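Local coordinates for protein geranyltranstransferase (Campylobacter jejuni, PDB 3NPK) that probably catalyses the condensation of geranyl diphosphate with isopentenyl diphosphate to farnesyl diphosphate in isoprenoid biosynthesis, at residues Ser49-Asn54 with Glu188-Asn193. Residues are numbered along the deposited sequence; the frame is centred on the assembly and turned at random.
Sequences SVVQSN and EICELN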
ATOM      1  N   SER A  49     -19.437   1.531 -13.935  1.00  9.95           N
ATOM      2  CA  SER A  49     -20.753   2.044 -14.324  1.00 10.47           C
ATOM      3  C   SER A  49     -20.643   3.534 -14.626  1.00 10.53           C
ATOM      4  O   SER A  49     -21.195   4.024 -15.630  1.00 11.89           O
ATOM      5  CB  SER A  49     -21.788   1.824 -13.211  1.00 11.24           C
ATOM      6  OG  SER A  49     -22.070   0.444 -12.999  1.00 12.34           O
ATOM      7  N   VAL A  50     -19.938   4.265 -13.762  1.00  9.34           N
ATOM      8  CA  VAL A  50     -19.722   5.694 -14.025  1.00 10.29           C
ATOM      9  C   VAL A  50     -19.042   5.886 -15.386  1.00 10.10           C
ATOM     10  O   VAL A  50     -19.516   6.662 -16.223  1.00 11.96           O
ATOM     11  CB  VAL A  50     -18.894   6.379 -12.914  1.00  9.89           C
ATOM     12  CG1 VAL A  50     -18.566   7.832 -13.312  1.00 11.88           C
ATOM     13  CG2 VAL A  50     -19.664   6.340 -11.579  1.00 10.62           C
ATOM     14  N   VAL A  51     -17.943   5.173 -15.620  1.00  9.84           N
ATOM     15  CA  VAL A  51     -17.218   5.319 -16.879  1.00 10.90           C
ATOM     16  C   VAL A  51     -18.092   4.940 -18.085  1.00 12.18           C
ATOM     17  O   VAL A  51     -18.174   5.686 -19.070  1.00 13.12           O
ATOM     18  CB  VAL A  51     -15.909   4.497 -16.883  1.00 10.23           C
ATOM     19  CG1 VAL A  51     -15.194   4.644 -18.229  1.00 11.86           C
ATOM     20  CG2 VAL A  51     -14.999   4.956 -15.744  1.00 11.31           C
ATOM     21  N   GLN A  52     -18.757   3.794 -18.008  1.00 12.22           N
ATOM     22  CA  GLN A  52     -19.613   3.356 -19.106  1.00 13.92           C
ATOM     23  C   GLN A  52     -20.673   4.407 -19.453  1.00 14.80           C
ATOM     24  O   GLN A  52     -20.961   4.648 -20.626  1.00 16.11           O
ATOM     25  CB  GLN A  52     -20.273   2.012 -18.770  1.00 15.37           C
ATOM     26  CG  GLN A  52     -21.260   1.519 -19.837  1.00 18.24           C
ATOM     27  CD  GLN A  52     -20.629   1.283 -21.198  1.00 21.68           C
ATOM     28  OE1 GLN A  52     -19.405   1.257 -21.346  1.00 21.94           O
ATOM     29  NE2 GLN A  52     -21.474   1.113 -22.210  1.00 24.62           N
ATOM     30  N   SER A  53     -21.231   5.043 -18.429  1.00 12.96           N
ATOM     31  CA  SER A  53     -22.332   5.989 -18.611  1.00 14.31           C
ATOM     32  C   SER A  53     -21.872   7.326 -19.184  1.00 15.17           C
ATOM     33  O   SER A  53     -22.666   8.070 -19.766  1.00 18.53           O
ATOM     34  CB  SER A  53     -23.049   6.234 -17.279  1.00 15.88           C
ATOM     35  OG  SER A  53     -22.301   7.108 -16.445  1.00 18.66           O
ATOM     36  N   ASN A  54     -20.596   7.643 -19.020  1.00 14.50           N
ATOM     37  CA  ASN A  54     -20.121   8.983 -19.339  1.00 16.71           C
ATOM     38  C   ASN A  54     -19.109   9.030 -20.486  1.00 17.47           C
ATOM     39  O   ASN A  54     -19.203   9.872 -21.395  1.00 20.41           O
ATOM     40  CB  ASN A  54     -19.520   9.618 -18.083  1.00 18.46           C
ATOM     41  CG  ASN A  54     -19.319  11.096 -18.231  1.00 20.78           C
ATOM     42  OD1 ASN A  54     -18.237  11.547 -18.578  1.00 21.63           O
ATOM     43  ND2 ASN A  54     -20.381  11.863 -18.000  1.00 23.33           N
ATOM     44  N   GLU A 188     -13.217  10.779 -12.126  1.00  9.79           N
ATOM     45  CA  GLU A 188     -11.888  11.286 -12.452  1.00  9.77           C
ATOM     46  C   GLU A 188     -11.361  10.714 -13.767  1.00  9.31           C
ATOM     47  O   GLU A 188     -10.745  11.435 -14.563  1.00 10.77           O
ATOM     48  CB  GLU A 188     -10.917  11.055 -11.296  1.00 10.02           C
ATOM     49  CG  GLU A 188     -11.271  11.976 -10.098  1.00 11.79           C
ATOM     50  CD  GLU A 188     -10.472  11.724  -8.832  1.00 13.67           C
ATOM     51  OE1 GLU A 188     -10.115  10.557  -8.535  1.00 13.28           O
ATOM     52  OE2 GLU A 188     -10.207  12.725  -8.124  1.00 16.30           O
ATOM     53  N   ILE A 189     -11.602   9.426 -14.009  1.00  9.68           N
ATOM     54  CA  ILE A 189     -11.244   8.838 -15.308  1.00 10.43           C
ATOM     55  C   ILE A 189     -11.867   9.638 -16.461  1.00 10.03           C
ATOM     56  O   ILE A 189     -11.221   9.888 -17.502  1.00 11.28           O
ATOM     57  CB  ILE A 189     -11.692   7.369 -15.383  1.00 10.53           C
ATOM     58  CG1 ILE A 189     -10.828   6.521 -14.457  1.00 11.14           C
ATOM     59  CG2 ILE A 189     -11.618   6.832 -16.818  1.00 11.10           C
ATOM     60  CD1 ILE A 189     -11.453   5.166 -14.118  1.00 10.63           C
ATOM     61  N   CYS A 190     -13.120  10.039 -16.269  1.00 11.03           N
ATOM     62  CA  CYS A 190     -13.881  10.763 -17.285  1.00 12.07           C
ATOM     63  C   CYS A 190     -13.617  12.264 -17.304  1.00 12.44           C
ATOM     64  O   CYS A 190     -14.183  12.986 -18.142  1.00 12.84           O
ATOM     65  CB  CYS A 190     -15.370  10.526 -17.059  1.00 13.02           C
ATOM     66  SG  CYS A 190     -15.853   8.808 -17.249  1.00 14.89           S
ATOM     67  N   GLU A 191     -12.787  12.729 -16.370  1.00 12.47           N
ATOM     68  CA  GLU A 191     -12.490  14.153 -16.225  1.00 12.98           C
ATOM     69  C   GLU A 191     -13.784  14.953 -16.034  1.00 13.32           C
ATOM     70  O   GLU A 191     -13.946  16.063 -16.563  1.00 13.74           O
ATOM     71  CB  GLU A 191     -11.630  14.664 -17.396  1.00 15.87           C
ATOM     72  CG  GLU A 191     -10.207  14.122 -17.339  1.00 18.40           C
ATOM     73  CD  GLU A 191      -9.401  14.474 -18.577  1.00 21.37           C
ATOM     74  OE1 GLU A 191      -9.537  13.760 -19.582  1.00 22.12           O
ATOM     75  OE2 GLU A 191      -8.627  15.458 -18.542  1.00 25.41           O
ATOM     76  N   LEU A 192     -14.706  14.387 -15.252  1.00 12.64           N
ATOM     77  CA  LEU A 192     -15.942  15.080 -14.902  1.00 12.25           C
ATOM     78  C   LEU A 192     -15.640  16.268 -13.994  1.00 12.77           C
ATOM     79  O   LEU A 192     -14.706  16.228 -13.184  1.00 14.30           O
ATOM     80  CB  LEU A 192     -16.914  14.121 -14.208  1.00 12.19           C
ATOM     81  CG  LEU A 192     -18.316  14.656 -13.905  1.00 13.17           C
ATOM     82  CD1 LEU A 192     -19.113  14.935 -15.186  1.00 15.41           C
ATOM     83  CD2 LEU A 192     -19.058  13.674 -13.016  1.00 13.73           C
ATOM     84  N   ASN A 193     -16.410  17.339 -14.145  1.00 12.86           N
ATOM     85  CA  ASN A 193     -16.192  18.528 -13.344  1.00 11.99           C
ATOM     86  C   ASN A 193     -16.249  18.222 -11.836  1.00 12.89           C
ATOM     87  O   ASN A 193     -16.886  17.251 -11.400  1.00 12.44           O
ATOM     88  CB  ASN A 193     -17.210  19.611 -13.734  1.00 12.20           C
ATOM     89  CG  ASN A 193     -18.642  19.178 -13.486  1.00 12.45           C
ATOM     90  OD1 ASN A 193     -19.354  18.717 -14.399  1.00 15.61           O
ATOM     91  ND2 ASN A 193     -19.074  19.318 -12.248  1.00  9.71           N
TER
HETATM   92  O   HOH W   1     -16.781  13.809 -18.238  1.00 25.38           O
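Cys190 pushes its thiol against the flank of the last turn of helix 42-54, where SG rests 3.8 Å from Val51 CA and equally close to Asn54 CB. Its chi1 of -63° turns the sulfur anti to its own carbonyl carbon and beside the backbone N, against the helix. Asn54 reaches across from the helix end: its OD1 comes to 3.4 Å from Cys190 CB, and the same oxygen accepts a 2.7 Å hydrogen bond from a water, which also donates to Cys190 O at 2.7 Å. Beyond the amide, Leu192 CD1 makes a loose approach to Asn54 ND2. Deeper in, Val51 CG2 fits against Ile189, 3.9 Å from CD1 and 4.0 Å from CG2, the two side chains crossing at about a right angle. Ala62 of helix 59-80 touches both Val51 and Ile189, and Leu134 of helix 128-142 packs on Ile189 as well. Helix 164-189 ends here in a Schellman motif, with Glu191 at positive phi (56°) and its carboxylate in a salt bridge with Lys127; the turn carries the chain on to Leu192. The contact thus joins two helix ends within the mainly helical fold of the polyprenyl synthetase family. Its chemistry is graded, with aliphatic and sulfur packing inside and, toward exposed Asn54, a water bridging two acceptors that could not hydrogen-bond each other directly.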